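Side-chain contact in putative tRNA synthase (Salmonella typhimurium, PDB 3DQQ), which probably phosphorylates 3-oxo-tetronate at the expense of ATP, as a member of the four-carbon acid sugar kinase family: residues A[334-337]-A[338-342]. Sequence-based numbering, arbitrary orientation.
Sequences ASHA and VEALF
Ser335 caps the N-terminus of helix 336-351, its hydroxyl facing the backbone amide of Val338 three residues on. The capping bond from Val338 N to Ser335 OG is weak, 3.3 Å long, but almost straight. With chi1 at 67°, OG sits between its own backbone N and carbonyl carbon and turns back over the first turn, where it also lies alongside Val338 CG2 at 3.6 Å. The carbonyl of the same serine begins the i to i+4 hydrogen bonding of the helix: Glu339 N meets Ser335 O at 2.9 Å. Ala340 N to His336 O, at 2.8 Å, and Leu341 N to Ala337 O, at 3.0 Å, continue it.

Just ahead of the cap, Ala334 turns its methyl toward the helix. Its CB is 4.2 Å from Val338 CG1, a loose apolar contact, and comes close to Glu339 OE2. The Glu339 chain bends at chi2 (-46°), which brings the carboxylate back beside this methyl, toward the start of the helix. Its other oxygen, OE1, is hydrogen-bonded to Thr364 OG1, on a residue that probably lines the ATP site, so the buried glutamate ties the first turn to helix 362-371. On another side of the helix, Ala340 and Leu341 pack against helix 288-304. The arrangement is a serine N-cap with a weak capping bond, here at a helix start that borders the probable nucleotide site of the C-terminal domain.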
loop_
_atom_site.group_PDB
_atom_site.type_symbol
_atom_site.label_atom_id
_atom_site.label_comp_id
_atom_site.label_asym_id
_atom_site.label_seq_id
_atom_site.Cartn_x
_atom_site.Cartn_y
_atom_site.Cartn_z
ATOM N N ALA A 334 5.522 -5.704 -6.791
ATOM C CA ALA A 334 6.729 -6.301 -7.402
ATOM C C ALA A 334 7.232 -5.501 -8.601
ATOM O O ALA A 334 6.485 -5.162 -9.492
ATOM C CB ALA A 334 6.505 -7.744 -7.783
ATOM N N SER A 335 8.516 -5.196 -8.607
ATOM C CA SER A 335 9.083 -4.319 -9.621
ATOM C C SER A 335 9.070 -4.915 -11.015
ATOM O O SER A 335 8.952 -6.144 -11.206
ATOM C CB SER A 335 10.520 -4.004 -9.280
ATOM O OG SER A 335 11.262 -5.174 -9.388
ATOM N N HIS A 336 9.216 -4.027 -11.991
ATOM C CA HIS A 336 9.315 -4.447 -13.365
ATOM C C HIS A 336 10.405 -5.518 -13.534
ATOM O O HIS A 336 10.194 -6.473 -14.263
ATOM C CB HIS A 336 9.538 -3.259 -14.322
ATOM C CG HIS A 336 9.806 -3.694 -15.735
ATOM N ND1 HIS A 336 11.093 -3.874 -16.239
ATOM C CD2 HIS A 336 8.955 -4.100 -16.721
ATOM C CE1 HIS A 336 11.018 -4.337 -17.482
ATOM N NE2 HIS A 336 9.734 -4.481 -17.797
ATOM N N ALA A 337 11.538 -5.390 -12.850
ATOM C CA ALA A 337 12.643 -6.334 -13.041
ATOM C C ALA A 337 12.299 -7.738 -12.531
ATOM O O ALA A 337 12.616 -8.733 -13.159
ATOM C CB ALA A 337 13.911 -5.830 -12.383
ATOM N N VAL A 338 11.652 -7.801 -11.382
ATOM C CA VAL A 338 11.122 -9.051 -10.891
ATOM C C VAL A 338 10.042 -9.610 -11.848
ATOM O O VAL A 338 10.095 -10.785 -12.193
ATOM C CB VAL A 338 10.573 -8.899 -9.456
ATOM C CG1 VAL A 338 9.782 -10.123 -9.048
ATOM C CG2 VAL A 338 11.717 -8.685 -8.505
ATOM N N GLU A 339 9.092 -8.808 -12.313
ATOM C CA GLU A 339 8.147 -9.354 -13.296
ATOM C C GLU A 339 8.861 -9.851 -14.559
ATOM O O GLU A 339 8.556 -10.893 -15.055
ATOM C CB GLU A 339 7.042 -8.352 -13.662
ATOM C CG GLU A 339 6.105 -7.933 -12.478
ATOM C CD GLU A 339 5.591 -9.131 -11.609
ATOM O OE1 GLU A 339 4.697 -9.882 -12.038
ATOM O OE2 GLU A 339 6.064 -9.338 -10.472
ATOM N N ALA A 340 9.847 -9.138 -15.055
ATOM C CA ALA A 340 10.607 -9.613 -16.184
ATOM C C ALA A 340 11.232 -10.969 -15.876
ATOM O O ALA A 340 11.323 -11.828 -16.762
ATOM C CB ALA A 340 11.678 -8.599 -16.573
ATOM N N LEU A 341 11.680 -11.175 -14.638
ATOM C CA LEU A 341 12.289 -12.458 -14.282
ATOM C C LEU A 341 11.235 -13.558 -14.355
ATOM O O LEU A 341 11.472 -14.586 -15.012
ATOM C CB LEU A 341 12.930 -12.463 -12.899
ATOM C CG LEU A 341 13.383 -13.852 -12.434
ATOM C CD1 LEU A 341 14.818 -14.165 -12.876
ATOM C CD2 LEU A 341 13.207 -13.984 -10.957
ATOM N N PHE A 342 10.096 -13.343 -13.691
ATOM C CA PHE A 342 9.014 -14.328 -13.693
ATOM C C PHE A 342 8.586 -14.720 -15.106
ATOM O O PHE A 342 8.230 -15.877 -15.403
ATOM C CB PHE A 342 7.800 -13.804 -12.929
ATOM C CG PHE A 342 7.868 -14.049 -11.458
ATOM C CD1 PHE A 342 8.012 -15.323 -10.963
ATOM C CD2 PHE A 342 7.781 -13.013 -10.560
ATOM C CE1 PHE A 342 8.072 -15.560 -9.590
ATOM C CE2 PHE A 342 7.839 -13.254 -9.176
ATOM C CZ PHE A 342 7.986 -14.535 -8.706
#